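Local coordinates for Her-1 protein (Caenorhabditis elegans, PDB 1SZH) that dictates male development as a secreted protein that probably acts directly in cell signalling and inhibits the function of TRA-2A, at residues D13-C18 with N22-C27; I28-M31 with P36-C39; K67-D72 with S131-G136; S77-D82 with K124-C129; E91-N96 with L109-S114. The protein carries 2 engineered substitutions. One frame throughout, in Å; residues are numbered along the deposited sequence.

Contact 1: D13-C18 with N22-C27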
# COMPACT_ATOMS: atom_id res chain seq x y z
N ASP A 13 2.86 11.11 17.06
CA ASP A 13 2.97 9.95 17.95
C ASP A 13 3.46 8.73 17.17
O ASP A 13 4.32 7.97 17.65
CB ASP A 13 1.63 9.65 18.60
CG ASP A 13 1.72 8.54 19.65
OD1 ASP A 13 0.96 7.56 19.54
OD2 ASP A 13 2.56 8.65 20.57
N ALA A 14 2.93 8.53 15.97
CA ALA A 14 3.35 7.38 15.15
C ALA A 14 4.83 7.50 14.79
O ALA A 14 5.57 6.52 14.83
CB ALA A 14 2.50 7.29 13.88
N ALA A 15 5.26 8.71 14.42
CA ALA A 15 6.66 8.92 14.07
C ALA A 15 7.56 8.61 15.27
O ALA A 15 8.60 7.96 15.12
CB ALA A 15 6.88 10.36 13.59
N GLU A 16 7.16 9.07 16.45
CA GLU A 16 7.94 8.85 17.67
C GLU A 16 8.06 7.37 18.03
O GLU A 16 9.10 6.92 18.54
CB GLU A 16 7.29 9.61 18.83
CG GLU A 16 7.33 11.13 18.66
CD GLU A 16 6.25 11.84 19.46
OE1 GLU A 16 5.70 11.23 20.40
OE2 GLU A 16 5.95 13.03 19.16
N LYS A 17 7.01 6.61 17.79
CA LYS A 17 6.99 5.19 18.12
C LYS A 17 7.61 4.29 17.09
O LYS A 17 8.04 3.18 17.39
CB LYS A 17 5.54 4.72 18.33
CG LYS A 17 4.88 5.36 19.56
CD LYS A 17 3.44 4.95 19.71
CE LYS A 17 2.88 5.47 21.05
NZ LYS A 17 1.43 5.15 21.20
N CYS A 18 7.72 4.78 15.86
CA CYS A 18 8.18 3.94 14.77
C CYS A 18 9.47 4.29 14.04
O CYS A 18 10.06 3.41 13.43
CB CYS A 18 7.07 3.86 13.73
SG CYS A 18 5.47 3.31 14.39
N ASN A 22 16.54 10.71 14.17
CA ASN A 22 16.95 11.52 13.03
C ASN A 22 16.00 11.45 11.85
O ASN A 22 16.08 12.27 10.93
CB ASN A 22 18.36 11.13 12.58
CG ASN A 22 18.41 9.75 11.94
OD1 ASN A 22 17.94 8.77 12.52
ND2 ASN A 22 18.99 9.67 10.75
N ARG A 23 15.08 10.48 11.87
CA ARG A 23 14.14 10.33 10.76
C ARG A 23 12.71 10.75 11.11
O ARG A 23 11.79 10.52 10.34
CB ARG A 23 14.16 8.88 10.27
CG ARG A 23 15.49 8.46 9.67
CD ARG A 23 15.41 7.04 9.20
NE ARG A 23 16.62 6.56 8.54
CZ ARG A 23 17.66 6.01 9.17
NH1 ARG A 23 17.64 5.86 10.49
NH2 ARG A 23 18.69 5.58 8.47
N GLN A 24 12.53 11.37 12.27
CA GLN A 24 11.21 11.80 12.68
C GLN A 24 10.52 12.72 11.69
O GLN A 24 9.36 12.52 11.33
CB GLN A 24 11.30 12.56 14.01
CG GLN A 24 11.69 11.71 15.16
CD GLN A 24 10.62 10.70 15.46
OE1 GLN A 24 9.49 11.07 15.78
NE2 GLN A 24 10.97 9.43 15.33
N GLU A 25 11.24 13.76 11.27
CA GLU A 25 10.68 14.74 10.35
C GLU A 25 10.32 14.10 9.04
O GLU A 25 9.28 14.42 8.46
CB GLU A 25 11.68 15.88 10.10
CG GLU A 25 11.76 16.88 11.23
CD GLU A 25 10.59 17.85 11.24
OE1 GLU A 25 9.43 17.41 11.39
OE2 GLU A 25 10.83 19.07 11.11
N CYS A 26 11.17 13.20 8.56
CA CYS A 26 10.89 12.53 7.30
C CYS A 26 9.64 11.67 7.43
O CYS A 26 8.80 11.66 6.54
CB CYS A 26 12.08 11.65 6.86
SG CYS A 26 11.82 10.84 5.27
N CYS A 27 9.51 10.96 8.54
CA CYS A 27 8.32 10.12 8.75
C CYS A 27 7.05 10.97 8.81
O CYS A 27 6.02 10.60 8.26
CB CYS A 27 8.49 9.28 10.01
SG CYS A 27 9.54 7.87 9.61
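Q24 reaches from the first turn of helix 24-33 to the backbone of A15 on helix 8-18, where the two CA atoms lie only 5.6 Å apart. The side chain leaves beside its own backbone N and then turns again at CG (chi2 -66°), so CB and CG serve mainly as a bent arm that carries the amide across. CD settles over the carbonyl of A15. Beyond it the amide forks. NE2 gives an N-H to A15 O at 2.8 Å, meeting the carbonyl from well above its plane rather than on a lone pair, with an N-H...O angle of 149°. OE1 rests 3.5 Å from A15 CB and 3.6 Å from E16 CG; it also comes close to E16 N, but the angle there is too poor for a hydrogen bond. NE2 has a second acceptor in T20 O of the connecting turn, a use that suits an amide with two N-H groups. The pair of helices belongs to the N-terminal part of the molecule, consistent with its overhand three-helix bundle, and helix 47-59 lies against A14 and C18. Deeper in, the methyl of A15 meets C27 CB at 4.1 Å, a contact that its small size permits while keeping the backbones close. C18 is bonded to C54 of helix 47-59 by a disulfide, and C27 is itself tied through its SG to C19, in the turn between the two helices.

Contact 2: I28-M31 with P36-C39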
# COMPACT_ATOMS: atom_id res chain seq x y z
N ILE A 28 7.13 12.11 9.49
CA ILE A 28 5.98 13.01 9.57
C ILE A 28 5.64 13.48 8.16
O ILE A 28 4.46 13.53 7.78
CB ILE A 28 6.31 14.20 10.49
CG1 ILE A 28 6.33 13.71 11.94
CG2 ILE A 28 5.28 15.32 10.34
CD1 ILE A 28 6.97 14.69 12.92
N GLU A 29 6.67 13.79 7.37
CA GLU A 29 6.44 14.25 5.99
C GLU A 29 5.75 13.22 5.10
O GLU A 29 4.78 13.54 4.41
CB GLU A 29 7.75 14.67 5.34
CG GLU A 29 8.32 15.98 5.85
CD GLU A 29 8.38 17.04 4.76
OE1 GLU A 29 7.95 18.17 5.02
OE2 GLU A 29 8.88 16.74 3.65
N ILE A 30 6.24 11.97 5.11
CA ILE A 30 5.59 10.99 4.26
C ILE A 30 4.17 10.69 4.74
O ILE A 30 3.30 10.37 3.95
CB ILE A 30 6.45 9.71 4.09
CG1 ILE A 30 6.56 8.91 5.39
CG2 ILE A 30 7.87 10.11 3.64
CD1 ILE A 30 5.46 7.86 5.58
N MET A 31 3.91 10.83 6.04
CA MET A 31 2.54 10.61 6.49
C MET A 31 1.60 11.75 6.05
O MET A 31 0.48 11.50 5.60
CB MET A 31 2.48 10.45 8.01
CG MET A 31 2.99 9.08 8.45
SD MET A 31 2.80 8.79 10.24
CE MET A 31 4.36 9.47 10.83
N PRO A 36 5.13 6.77 0.18
CA PRO A 36 5.84 5.64 0.78
C PRO A 36 6.97 6.11 1.68
O PRO A 36 7.45 7.24 1.59
CB PRO A 36 6.40 4.89 -0.43
CG PRO A 36 5.43 5.22 -1.53
CD PRO A 36 5.12 6.68 -1.29
N ILE A 37 7.42 5.21 2.55
CA ILE A 37 8.52 5.51 3.46
C ILE A 37 9.87 5.39 2.73
O ILE A 37 10.18 4.35 2.14
CB ILE A 37 8.56 4.51 4.64
CG1 ILE A 37 7.27 4.59 5.46
CG2 ILE A 37 9.80 4.79 5.51
CD1 ILE A 37 7.01 3.36 6.34
N ARG A 38 10.67 6.44 2.74
CA ARG A 38 12.00 6.37 2.15
C ARG A 38 12.86 6.66 3.39
O ARG A 38 13.28 5.73 4.11
CB ARG A 38 12.14 7.41 1.04
CG ARG A 38 11.23 7.04 -0.15
CD ARG A 38 11.46 7.88 -1.40
NE ARG A 38 10.63 7.38 -2.51
CZ ARG A 38 10.57 7.93 -3.72
NH1 ARG A 38 11.29 9.01 -4.01
NH2 ARG A 38 9.78 7.40 -4.65
N CYS A 39 13.12 7.92 3.64
CA CYS A 39 13.80 8.32 4.84
C CYS A 39 15.20 7.81 5.15
O CYS A 39 15.62 7.85 6.31
CB CYS A 39 12.85 8.00 6.01
SG CYS A 39 11.22 8.77 5.77
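I30 of helix 24-33 is the one residue of 28-31 that meets the chain returning through P36, I37 and C39. Helices 8-18, 24-33 and 47-59 group together in the N-terminal part of the molecule, consistent with its overhand three-helix bundle, and here the loop after helix 24-33 folds back on I30. The tight part is van der Waals packing round that one branched side chain, against I37 CG1, the C39 sulfur and the carbonyl oxygen of P36. Its CG1 lies between the backbone N and the carbonyl carbon (chi1 68°), which sends CD1 toward I37 and leaves CG2 to face the loop backbone. CD1 of I30 touches I37 CG1 at 3.7 Å, the two side chains running at a slant to each other. I30 CG2 meets P36 O at 3.6 Å. A beta-branched isoleucine fits here because its two arms can serve two different partners. I37 in turn leans on V51 and L55 of helix 47-59, joining that helix to the contact, while P101 lies against I30 from another loop.

P36 turns its ring from helix 24-33 to pack on T99 and S100. The solvent side belongs to E29 and R38, both exposed, as their charges favour. No hydrogen bond crosses between the two segments. C39, with its backbone in the left-handed helical region (phi 61°), turns its CB toward the helix; its SG, bonded to C26 one turn before I30, lies 4.2 Å from I30 CG2.

Contact 3: K67-D72 with S131-G136. With ACT (acetate ion), chain D.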
# COMPACT_ATOMS: atom_id res chain seq x y z
N LYS A 67 -6.56 -0.38 7.68
CA LYS A 67 -5.24 -0.89 7.35
C LYS A 67 -5.26 -1.84 6.16
O LYS A 67 -6.27 -2.51 5.90
CB LYS A 67 -4.64 -1.65 8.55
CG LYS A 67 -4.47 -0.80 9.79
CD LYS A 67 -3.61 -1.47 10.86
CE LYS A 67 -4.31 -2.61 11.54
NZ LYS A 67 -3.55 -3.03 12.78
N ILE A 68 -4.13 -1.91 5.45
CA ILE A 68 -3.97 -2.86 4.34
C ILE A 68 -2.61 -3.50 4.50
O ILE A 68 -1.60 -2.81 4.70
CB ILE A 68 -4.05 -2.19 2.96
CG1 ILE A 68 -5.50 -1.75 2.70
CG2 ILE A 68 -3.61 -3.20 1.86
CD1 ILE A 68 -5.66 -0.94 1.44
N ASN A 69 -2.58 -4.83 4.42
CA ASN A 69 -1.34 -5.56 4.58
C ASN A 69 -0.33 -5.13 3.50
O ASN A 69 -0.66 -5.06 2.31
CB ASN A 69 -1.61 -7.07 4.46
CG ASN A 69 -0.46 -7.91 4.97
OD1 ASN A 69 -0.58 -8.61 6.00
ND2 ASN A 69 0.66 -7.87 4.28
N LEU A 70 0.89 -4.81 3.93
CA LEU A 70 1.92 -4.40 2.98
C LEU A 70 2.12 -5.37 1.81
O LEU A 70 2.38 -4.93 0.68
CB LEU A 70 3.25 -4.19 3.71
CG LEU A 70 4.42 -3.69 2.84
CD1 LEU A 70 4.10 -2.33 2.21
CD2 LEU A 70 5.66 -3.59 3.74
N ASP A 71 1.97 -6.67 2.06
CA ASP A 71 2.16 -7.67 1.03
C ASP A 71 1.19 -7.55 -0.12
O ASP A 71 1.48 -8.01 -1.22
CB ASP A 71 2.05 -9.10 1.60
CG ASP A 71 3.11 -9.40 2.63
OD1 ASP A 71 4.27 -8.98 2.44
OD2 ASP A 71 2.78 -10.07 3.63
N ASP A 72 0.03 -6.94 0.11
CA ASP A 72 -0.94 -6.79 -0.97
C ASP A 72 -0.44 -5.87 -2.09
O ASP A 72 -0.99 -5.87 -3.20
CB ASP A 72 -2.27 -6.24 -0.44
CG ASP A 72 -3.04 -7.25 0.41
OD1 ASP A 72 -2.52 -8.35 0.67
OD2 ASP A 72 -4.17 -6.91 0.84
N SER A 131 -7.44 -11.34 -1.78
CA SER A 131 -8.16 -12.39 -1.05
C SER A 131 -7.30 -13.63 -0.90
O SER A 131 -7.24 -14.21 0.18
CB SER A 131 -9.45 -12.75 -1.79
OG SER A 131 -10.40 -11.70 -1.68
N LEU A 132 -6.61 -14.05 -1.97
CA LEU A 132 -5.74 -15.23 -1.88
C LEU A 132 -4.60 -15.00 -0.86
O LEU A 132 -4.24 -15.92 -0.11
CB LEU A 132 -5.15 -15.56 -3.25
CG LEU A 132 -6.09 -16.28 -4.24
CD1 LEU A 132 -5.30 -16.57 -5.50
CD2 LEU A 132 -6.62 -17.57 -3.63
N ARG A 133 -4.03 -13.80 -0.83
CA ARG A 133 -2.96 -13.48 0.14
C ARG A 133 -3.55 -13.64 1.56
O ARG A 133 -2.95 -14.27 2.44
CB ARG A 133 -2.48 -12.03 -0.10
CG ARG A 133 -1.11 -11.62 0.53
CD ARG A 133 -1.17 -11.39 2.05
NE ARG A 133 -2.27 -10.52 2.44
CZ ARG A 133 -2.82 -10.53 3.65
NH1 ARG A 133 -2.36 -11.36 4.58
NH2 ARG A 133 -3.85 -9.75 3.92
N LYS A 134 -4.73 -13.07 1.77
CA LYS A 134 -5.42 -13.15 3.06
C LYS A 134 -5.70 -14.62 3.42
O LYS A 134 -5.66 -15.00 4.60
CB LYS A 134 -6.74 -12.38 2.95
CG LYS A 134 -7.70 -12.52 4.12
CD LYS A 134 -7.29 -11.64 5.27
CE LYS A 134 -8.38 -11.57 6.32
NZ LYS A 134 -8.02 -10.63 7.41
N ASP A 135 -5.94 -15.45 2.41
CA ASP A 135 -6.22 -16.88 2.62
C ASP A 135 -4.99 -17.76 2.87
O ASP A 135 -5.11 -18.98 2.99
CB ASP A 135 -7.03 -17.44 1.45
CG ASP A 135 -8.47 -16.92 1.43
OD1 ASP A 135 -8.93 -16.35 2.45
OD2 ASP A 135 -9.14 -17.10 0.40
N GLY A 136 -3.81 -17.16 2.93
CA GLY A 136 -2.63 -17.96 3.21
C GLY A 136 -1.74 -18.36 2.05
O GLY A 136 -0.75 -19.09 2.25
C ACT D . -4.19 -9.82 7.40
O ACT D . -3.64 -10.75 8.13
OXT ACT D . -5.29 -9.92 6.74
CH3 ACT D . -3.54 -8.48 7.23
O HOH W 1 -5.49 -9.13 1.64
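D72, in the 3-10 segment 70-72, and R133, in the last turn of helix 120-134, bring their CA atoms within 7.1 Å of each other, and the backbones stand further apart at N69 and K134. R133 spans the gap. Its chain starts anti to the backbone N and then folds at both CG and CD (chi2 -75°), which turns NE onto D72. The salt bridge, R133 NE to D72 OD1, is 2.8 Å long and uses the syn lone pair of the carboxylate. A water completes the pairing: it donates to D72 OD2 at 2.7 Å and accepts from R133 NH2 at 2.9 Å. The guanidinium is flanked on both faces. N69 stacks its amide on one, the planes 24° apart, with N69 CB 3.5 Å from R133 NH2, while K134 CB lies over the opposite face toward the rim. D71 adds aliphatic carbon, its CB 4.0 Å from R133 CD. At the edge, in plane, sits an acetate, probably from the crystallisation liquor: R133 NH2 points almost straight at its OXT (3.2 Å, 175°), and K134 NZ binds the same oxygen at 2.9 Å. G136 ends the helix in a Schellman motif, whose positive phi suits a residue without a side chain. D72 has a second basic partner in R130, one turn before R133. On the other flank, Q56 and Y52 of helix 47-59 hold the backbone of I68, whose side chain packs on A105 and R108, so that 67-72 runs between helices 47-59, 105-115 and 120-134.

Contact 4: S77-D82 with K124-C129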
# COMPACT_ATOMS: atom_id res chain seq x y z
N SER A 77 0.78 -5.41 -9.73
CA SER A 77 1.39 -5.76 -11.00
C SER A 77 0.38 -6.16 -12.05
O SER A 77 0.65 -6.05 -13.25
CB SER A 77 2.40 -6.89 -10.81
OG SER A 77 3.47 -6.43 -10.00
N VAL A 78 -0.79 -6.60 -11.61
CA VAL A 78 -1.78 -7.04 -12.59
C VAL A 78 -2.27 -5.95 -13.53
O VAL A 78 -2.68 -6.23 -14.65
CB VAL A 78 -3.02 -7.70 -11.93
CG1 VAL A 78 -3.95 -6.66 -11.32
CG2 VAL A 78 -3.75 -8.53 -12.97
N PHE A 79 -2.23 -4.70 -13.09
CA PHE A 79 -2.73 -3.63 -13.93
C PHE A 79 -1.89 -3.36 -15.16
O PHE A 79 -2.40 -2.81 -16.14
CB PHE A 79 -2.89 -2.37 -13.10
CG PHE A 79 -3.95 -2.49 -12.06
CD1 PHE A 79 -3.61 -2.53 -10.70
CD2 PHE A 79 -5.29 -2.63 -12.43
CE1 PHE A 79 -4.60 -2.70 -9.74
CE2 PHE A 79 -6.28 -2.81 -11.48
CZ PHE A 79 -5.94 -2.85 -10.12
N GLY A 80 -0.63 -3.79 -15.11
CA GLY A 80 0.25 -3.59 -16.24
C GLY A 80 0.01 -4.61 -17.33
O GLY A 80 0.63 -4.55 -18.39
N ASN A 81 -0.89 -5.57 -17.09
CA ASN A 81 -1.16 -6.59 -18.10
C ASN A 81 -1.91 -5.92 -19.24
O ASN A 81 -1.99 -6.44 -20.35
CB ASN A 81 -1.95 -7.75 -17.50
CG ASN A 81 -1.07 -8.67 -16.65
OD1 ASN A 81 -0.06 -9.20 -17.13
ND2 ASN A 81 -1.44 -8.85 -15.39
N ASP A 82 -2.46 -4.75 -18.94
CA ASP A 82 -3.13 -3.95 -19.94
C ASP A 82 -1.91 -3.30 -20.58
O ASP A 82 -1.45 -2.25 -20.14
CB ASP A 82 -4.00 -2.88 -19.27
CG ASP A 82 -4.73 -2.02 -20.27
OD1 ASP A 82 -4.07 -1.50 -21.20
OD2 ASP A 82 -5.95 -1.85 -20.12
N LYS A 124 -10.81 -6.75 -10.69
CA LYS A 124 -11.33 -7.94 -10.00
C LYS A 124 -10.18 -8.90 -9.70
O LYS A 124 -10.18 -9.54 -8.64
CB LYS A 124 -12.40 -8.63 -10.85
CG LYS A 124 -13.68 -7.82 -10.94
CD LYS A 124 -14.76 -8.56 -11.74
CE LYS A 124 -16.07 -7.77 -11.75
NZ LYS A 124 -17.12 -8.39 -12.61
N CYS A 125 -9.21 -8.99 -10.60
CA CYS A 125 -8.06 -9.86 -10.37
C CYS A 125 -7.22 -9.31 -9.20
O CYS A 125 -6.73 -10.05 -8.36
CB CYS A 125 -7.21 -9.94 -11.62
SG CYS A 125 -5.78 -10.99 -11.51
N PHE A 126 -7.07 -7.99 -9.16
CA PHE A 126 -6.33 -7.35 -8.07
C PHE A 126 -7.00 -7.72 -6.74
O PHE A 126 -6.34 -8.07 -5.76
CB PHE A 126 -6.36 -5.81 -8.30
CG PHE A 126 -5.88 -4.99 -7.11
CD1 PHE A 126 -4.53 -4.89 -6.80
CD2 PHE A 126 -6.80 -4.31 -6.31
CE1 PHE A 126 -4.08 -4.12 -5.70
CE2 PHE A 126 -6.38 -3.52 -5.20
CZ PHE A 126 -5.02 -3.43 -4.90
N GLU A 127 -8.32 -7.64 -6.70
CA GLU A 127 -9.04 -7.96 -5.48
C GLU A 127 -8.90 -9.45 -5.15
O GLU A 127 -8.76 -9.81 -3.99
CB GLU A 127 -10.50 -7.54 -5.60
CG GLU A 127 -10.72 -6.01 -5.59
CD GLU A 127 -10.65 -5.39 -4.19
OE1 GLU A 127 -9.57 -5.43 -3.55
OE2 GLU A 127 -11.68 -4.85 -3.73
N LYS A 128 -8.93 -10.28 -6.18
CA LYS A 128 -8.79 -11.73 -5.95
C LYS A 128 -7.39 -12.04 -5.39
O LYS A 128 -7.22 -12.87 -4.50
CB LYS A 128 -9.05 -12.49 -7.25
CG LYS A 128 -8.95 -14.02 -7.14
CD LYS A 128 -9.52 -14.65 -8.41
CE LYS A 128 -9.78 -16.14 -8.24
NZ LYS A 128 -10.45 -16.67 -9.46
N CYS A 129 -6.37 -11.39 -5.93
CA CYS A 129 -5.02 -11.56 -5.44
C CYS A 129 -4.98 -11.20 -3.94
O CYS A 129 -4.34 -11.90 -3.16
CB CYS A 129 -4.08 -10.65 -6.25
SG CYS A 129 -2.36 -10.61 -5.78
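The carbonyl oxygen of V78, whose side chain meets C125 and F126, accepts two N-H groups from N81. The backbone N of N81 binds it at 3.1 Å, the i to i+3 bond of a 3-10 helix, and the side-chain ND2 at 3.0 Å; both arrive from the same face of the carbonyl. This gripped turn belongs to the extended 3-10 helix that lies against helix 120-134, to which the C75 to C129 disulfide ties the chain just before S77. V78 forks toward that helix: CG2 presses on C125 SG at 3.5 Å, and CG1 lies 4.0 Å from F126 CB. CG1 also sits over the centre of the F79 ring, supporting it from one face. F79 reaches beside V78 to the same residue, with CZ 3.5 Å from F126 CB. The two rings meet obliquely, centroids 5.3 Å apart and planes at 42°. F126 starts anti to its backbone N (chi1 168°), which swings its ring toward C94, L109 and I112 of the neighbouring helices. With no hydrogen bond between the segments, the shape and burial of V78, F79, C125 and F126 join the 3-10 segment to the helix, and the polar V78 O is satisfied within its own turn.

Contact 5: E91-N96 with L109-S114. With ACT (acetate ion), chain C.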
# COMPACT_ATOMS: atom_id res chain seq x y z
N GLU A 91 -0.75 0.81 -12.66
CA GLU A 91 0.06 -0.13 -11.88
C GLU A 91 0.97 0.64 -10.92
O GLU A 91 1.05 0.33 -9.72
CB GLU A 91 0.92 -1.01 -12.80
CG GLU A 91 1.98 -1.82 -12.07
CD GLU A 91 2.76 -2.72 -12.99
OE1 GLU A 91 2.53 -2.67 -14.21
OE2 GLU A 91 3.61 -3.49 -12.49
N ASN A 92 1.64 1.67 -11.45
CA ASN A 92 2.55 2.47 -10.62
C ASN A 92 1.81 3.27 -9.55
O ASN A 92 2.31 3.38 -8.43
CB ASN A 92 3.39 3.40 -11.51
CG ASN A 92 4.41 2.62 -12.34
OD1 ASN A 92 4.87 1.55 -11.92
ND2 ASN A 92 4.76 3.15 -13.50
N ARG A 93 0.64 3.80 -9.88
CA ARG A 93 -0.18 4.55 -8.94
C ARG A 93 -0.56 3.57 -7.82
O ARG A 93 -0.47 3.90 -6.64
CB ARG A 93 -1.44 5.07 -9.66
CG ARG A 93 -2.67 5.40 -8.79
CD ARG A 93 -2.66 6.79 -8.19
NE ARG A 93 -2.49 7.88 -9.15
CZ ARG A 93 -3.48 8.59 -9.71
NH1 ARG A 93 -4.75 8.34 -9.45
NH2 ARG A 93 -3.17 9.63 -10.49
N CYS A 94 -0.98 2.37 -8.20
CA CYS A 94 -1.36 1.35 -7.21
C CYS A 94 -0.17 1.02 -6.30
O CYS A 94 -0.31 1.00 -5.08
CB CYS A 94 -1.83 0.10 -7.97
SG CYS A 94 -2.45 -1.27 -6.99
N LYS A 95 1.00 0.79 -6.88
CA LYS A 95 2.16 0.44 -6.06
C LYS A 95 2.47 1.55 -5.06
O LYS A 95 2.81 1.27 -3.89
CB LYS A 95 3.37 0.15 -6.92
CG LYS A 95 3.24 -1.12 -7.75
CD LYS A 95 4.47 -1.33 -8.64
CE LYS A 95 4.42 -2.68 -9.34
NZ LYS A 95 5.62 -2.81 -10.23
N ASN A 96 2.37 2.81 -5.50
CA ASN A 96 2.65 3.92 -4.60
C ASN A 96 1.59 3.99 -3.50
O ASN A 96 1.93 4.10 -2.33
CB ASN A 96 2.68 5.24 -5.38
CG ASN A 96 3.99 5.42 -6.14
OD1 ASN A 96 5.05 4.99 -5.69
ND2 ASN A 96 3.92 6.08 -7.30
N LEU A 109 -8.30 2.29 -2.39
CA LEU A 109 -9.11 1.48 -3.28
C LEU A 109 -9.98 2.29 -4.22
O LEU A 109 -10.19 1.89 -5.36
CB LEU A 109 -9.93 0.45 -2.47
CG LEU A 109 -9.08 -0.58 -1.71
CD1 LEU A 109 -9.99 -1.46 -0.84
CD2 LEU A 109 -8.29 -1.45 -2.69
N ASP A 110 -10.48 3.42 -3.75
CA ASP A 110 -11.30 4.27 -4.62
C ASP A 110 -10.43 4.76 -5.79
O ASP A 110 -10.88 4.79 -6.94
CB ASP A 110 -11.86 5.48 -3.86
CG ASP A 110 -12.94 5.09 -2.87
OD1 ASP A 110 -13.56 4.01 -3.03
OD2 ASP A 110 -13.18 5.88 -1.93
N SER A 111 -9.18 5.13 -5.50
CA SER A 111 -8.29 5.65 -6.55
C SER A 111 -7.88 4.55 -7.51
O SER A 111 -7.86 4.76 -8.72
CB SER A 111 -7.05 6.31 -5.90
OG SER A 111 -6.15 6.75 -6.91
N ILE A 112 -7.58 3.37 -6.97
CA ILE A 112 -7.20 2.24 -7.81
C ILE A 112 -8.39 1.79 -8.67
O ILE A 112 -8.24 1.49 -9.85
CB ILE A 112 -6.72 1.07 -6.92
CG1 ILE A 112 -5.42 1.46 -6.22
CG2 ILE A 112 -6.51 -0.21 -7.77
CD1 ILE A 112 -5.10 0.57 -5.00
N LYS A 113 -9.59 1.72 -8.09
CA LYS A 113 -10.75 1.32 -8.87
C LYS A 113 -11.00 2.35 -9.97
O LYS A 113 -11.33 1.99 -11.09
CB LYS A 113 -11.99 1.21 -7.98
CG LYS A 113 -13.23 0.67 -8.71
CD LYS A 113 -14.36 0.39 -7.74
CE LYS A 113 -15.57 -0.21 -8.45
NZ LYS A 113 -16.64 -0.54 -7.47
N SER A 114 -10.80 3.63 -9.66
CA SER A 114 -11.03 4.66 -10.67
C SER A 114 -10.06 4.56 -11.84
O SER A 114 -10.49 4.67 -12.98
CB SER A 114 -10.97 6.04 -10.04
OG SER A 114 -12.13 6.23 -9.23
C ACT C . 0.01 9.48 -11.33
O ACT C . 0.04 8.83 -10.19
OXT ACT C . 0.45 9.05 -12.46
CH3 ACT C . -0.59 10.84 -11.45
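C94 on helix 85-97 and I112 on helix 105-115 form the apolar half of the contact, and R93 with S111 the polar half. C94 SG lies 3.8 Å from I112 CD1, and the two CA atoms are 5.9 Å apart, a close approach that the slim cysteine allows. I112 has CG1 beside its backbone N and an extended end (chi2 162°), which lays CD1 against the sulfur. On the outer side, R93 curls back toward the partner helix. Its chain, bent at CG and again at CD (chi2 85°), puts CD 3.7 Å from S111 OG and NH1 3.3 Å from the same hydroxyl, which lies near the guanidinium plane at its edge.

The next shell holds these groups in place. The two helices run in roughly opposite directions, as neighbours in the antiparallel four-helix bundle would. C94 is bonded to C76 by a disulfide, and F79 and F126 pack against this buried pair. L97, one turn on from R93, touches both S111 and I112. An acetate, probably from the crystallisation liquor, is a further partner of the arginine: R93 NE donates to the acetate O at 2.9 Å, with an N-H...O angle of 167°, and R89 binds the same ion. The chemistry thus divides by depth: sulfur and hydrocarbon inside, and an exposed, bent arginine at the margin, whose charge probably helps to draw the acetate.

Contacts 1 and 2 share helix 24-33, their centres 9 Å apart, and the C26 SG to C39 SG disulfide of 2.2 Å ties them directly. Contacts 4 and 5 form a second cluster, centres 11 Å apart, where F126 CE1 touches C94 SG at 3.5 Å and F79 CZ touches I112 CG2 at 3.6 Å. Contact 3 lies further along helix 120-134, about 14 Å from contact 4 between centres. The clusters lie at opposite ends, contacts 1 and 4 being about 33 Å apart between centres, but P36 CG of contact 2 reaches N96 O of contact 5 at 3.8 Å. Separate acetates sit at contacts 3 and 5, each bound by arginine.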